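Local coordinates for Acarbose/maltose binding protein GacH (Streptomyces glaucescens, PDB 3K01) that serves as the solute receptor of an ABC transporter, binding acarbose and an acarbose homolog, and probably maltose, at residues T31-S36 against V63-G68. Sequence-based numbering, arbitrary orientation.
Sequences TFWDTS and VNVPFG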
loop_
_atom_site.group_PDB
_atom_site.type_symbol
_atom_site.label_atom_id
_atom_site.label_comp_id
_atom_site.label_asym_id
_atom_site.label_seq_id
_atom_site.Cartn_x
_atom_site.Cartn_y
_atom_site.Cartn_z
ATOM N N THR A 31 -21.490 12.411 8.451
ATOM C CA THR A 31 -21.606 11.512 7.306
ATOM C C THR A 31 -20.227 10.974 6.986
ATOM O O THR A 31 -19.284 11.759 6.777
ATOM C CB THR A 31 -22.222 12.224 6.104
ATOM O OG1 THR A 31 -23.560 12.633 6.454
ATOM C CG2 THR A 31 -22.275 11.299 4.890
ATOM N N PHE A 32 -20.109 9.647 7.004
ATOM C CA PHE A 32 -18.831 8.963 6.784
ATOM C C PHE A 32 -18.905 8.134 5.517
ATOM O O PHE A 32 -19.763 7.258 5.417
ATOM C CB PHE A 32 -18.518 8.063 7.997
ATOM C CG PHE A 32 -17.343 7.106 7.803
ATOM C CD1 PHE A 32 -16.149 7.514 7.192
ATOM C CD2 PHE A 32 -17.425 5.801 8.275
ATOM C CE1 PHE A 32 -15.082 6.633 7.029
ATOM C CE2 PHE A 32 -16.376 4.924 8.126
ATOM C CZ PHE A 32 -15.194 5.330 7.517
ATOM N N TRP A 33 -18.021 8.414 4.553
ATOM C CA TRP A 33 -17.902 7.569 3.359
ATOM C C TRP A 33 -16.759 6.593 3.519
ATOM O O TRP A 33 -15.581 6.985 3.592
ATOM C CB TRP A 33 -17.680 8.420 2.115
ATOM C CG TRP A 33 -18.900 9.150 1.625
ATOM C CD1 TRP A 33 -20.132 9.240 2.245
ATOM C CD2 TRP A 33 -19.000 9.919 0.422
ATOM N NE1 TRP A 33 -20.986 10.009 1.478
ATOM C CE2 TRP A 33 -20.309 10.454 0.372
ATOM C CE3 TRP A 33 -18.107 10.220 -0.615
ATOM C CZ2 TRP A 33 -20.751 11.244 -0.695
ATOM C CZ3 TRP A 33 -18.546 11.029 -1.664
ATOM C CH2 TRP A 33 -19.849 11.538 -1.684
ATOM N N ASP A 34 -17.134 5.314 3.614
ATOM C CA ASP A 34 -16.213 4.197 3.748
ATOM C C ASP A 34 -16.040 3.510 2.404
ATOM O O ASP A 34 -16.983 3.426 1.620
ATOM C CB ASP A 34 -16.795 3.224 4.770
ATOM C CG ASP A 34 -15.942 1.988 4.971
ATOM O OD1 ASP A 34 -14.706 2.039 4.773
ATOM O OD2 ASP A 34 -16.539 0.949 5.334
ATOM N N THR A 35 -14.828 3.048 2.123
ATOM C CA THR A 35 -14.531 2.354 0.848
ATOM C C THR A 35 -14.234 0.861 1.073
ATOM O O THR A 35 -13.790 0.175 0.139
ATOM C CB THR A 35 -13.279 2.917 0.211
ATOM O OG1 THR A 35 -12.221 2.771 1.161
ATOM C CG2 THR A 35 -13.450 4.386 -0.157
ATOM N N SER A 36 -14.436 0.348 2.281
ATOM C CA SER A 36 -14.128 -1.049 2.554
ATOM C C SER A 36 -14.983 -1.979 1.678
ATOM O O SER A 36 -16.044 -1.600 1.155
ATOM C CB SER A 36 -14.254 -1.355 4.051
ATOM O OG SER A 36 -15.614 -1.419 4.430
ATOM N N VAL A 63 -21.984 5.478 4.891
ATOM C CA VAL A 63 -22.226 5.181 3.491
ATOM C C VAL A 63 -21.048 4.387 2.950
ATOM O O VAL A 63 -19.892 4.797 3.126
ATOM C CB VAL A 63 -22.363 6.474 2.679
ATOM C CG1 VAL A 63 -22.659 6.161 1.216
ATOM C CG2 VAL A 63 -23.463 7.380 3.270
ATOM N N ASN A 64 -21.306 3.254 2.295
ATOM C CA ASN A 64 -20.229 2.514 1.651
ATOM C C ASN A 64 -20.149 2.942 0.195
ATOM O O ASN A 64 -21.159 2.981 -0.508
ATOM C CB ASN A 64 -20.456 1.014 1.752
ATOM C CG ASN A 64 -19.307 0.236 1.179
ATOM O OD1 ASN A 64 -19.305 -0.094 -0.010
ATOM N ND2 ASN A 64 -18.295 -0.012 1.993
ATOM N N VAL A 65 -18.948 3.295 -0.245
ATOM C CA VAL A 65 -18.705 3.722 -1.618
ATOM C C VAL A 65 -17.625 2.776 -2.171
ATOM O O VAL A 65 -16.548 2.655 -1.589
ATOM C CB VAL A 65 -18.184 5.173 -1.691
ATOM C CG1 VAL A 65 -18.021 5.598 -3.147
ATOM C CG2 VAL A 65 -19.113 6.139 -0.927
ATOM N N PRO A 66 -17.911 2.093 -3.296
ATOM C CA PRO A 66 -16.913 1.194 -3.884
ATOM C C PRO A 66 -15.570 1.899 -4.037
ATOM O O PRO A 66 -15.530 3.035 -4.534
ATOM C CB PRO A 66 -17.501 0.858 -5.257
ATOM C CG PRO A 66 -18.979 1.001 -5.070
ATOM C CD PRO A 66 -19.165 2.120 -4.071
ATOM N N PHE A 67 -14.479 1.248 -3.639
ATOM C CA PHE A 67 -13.205 1.964 -3.555
ATOM C C PHE A 67 -12.830 2.600 -4.894
ATOM O O PHE A 67 -12.264 3.691 -4.923
ATOM C CB PHE A 67 -12.060 1.096 -2.990
ATOM C CG PHE A 67 -11.542 0.073 -3.955
ATOM C CD1 PHE A 67 -12.140 -1.185 -4.048
ATOM C CD2 PHE A 67 -10.473 0.374 -4.790
ATOM C CE1 PHE A 67 -11.670 -2.142 -4.963
ATOM C CE2 PHE A 67 -9.995 -0.575 -5.704
ATOM C CZ PHE A 67 -10.598 -1.832 -5.788
ATOM N N GLY A 68 -13.131 1.914 -5.995
ATOM C CA GLY A 68 -12.752 2.385 -7.328
ATOM C C GLY A 68 -13.599 3.535 -7.839
ATOM O O GLY A 68 -13.325 4.094 -8.906
HETATM O O HOH W 1 -14.990 -1.129 -1.945
HETATM O O HOH W 2 -17.758 -1.549 -1.564
#
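Asn-64 reaches across to the chain leaving strand 28-34 and gives an amide hydrogen of ND2 to Ser-36 O at 2.9 Å. The N-H is used almost straight (171°), and the oxygen lies in the amide plane, although the donor stands somewhat off the plane of the carbonyl. With CG anti to the backbone N (chi1 -176°), the amide is carried forward beside the turn; a water 2.6 Å from Asn-64 OD1 also lies within reach of Ser-36 O. On the other face of the sheet the contact is apolar. Trp-33 and Val-63 run side by side, the indole CD1 3.6 Å from Val-63 CB, while Val-65 CG2 sits over one face of the indole in a CH-pi contact, 4.3 Å from the centroid of the five-membered ring.

Behind these side chains lies a short parallel ladder: Val-63 N to Phe-32 O, Asp-34 N to Val-63 O, and Val-65 N to Asp-34 O at 2.7 Å. Beyond the strand ends the chains stay close, Thr-35 CA coming within 3.2 Å of Val-65 O, and a water accepts from Phe-67 N and lies near Thr-35 O. What shapes the turn is Asp-34: OD1 accepts from Ser-36 N from above the carboxylate plane, closing an Asx turn, and Ser-36 OG donates to Asp-34 OD2 at 2.7 Å, on the syn side but tilted out of the carboxylate plane. Tyr-62 OH is hydrogen-bonded to both Asp-34 OD2 and Asn-64 ND2, tying the two polar side chains together, and Arg-89 holds Thr-35 OG1. Helix 67-79 packs on Trp-33 and Val-65.

Strand 28-34, helix 41-49 and strand 58-64 thus form a beta-alpha-beta crossover, a building block of the alpha/beta lobes of periplasmic-type solute-binding proteins, with this contact at the C-terminal ends of its two strands.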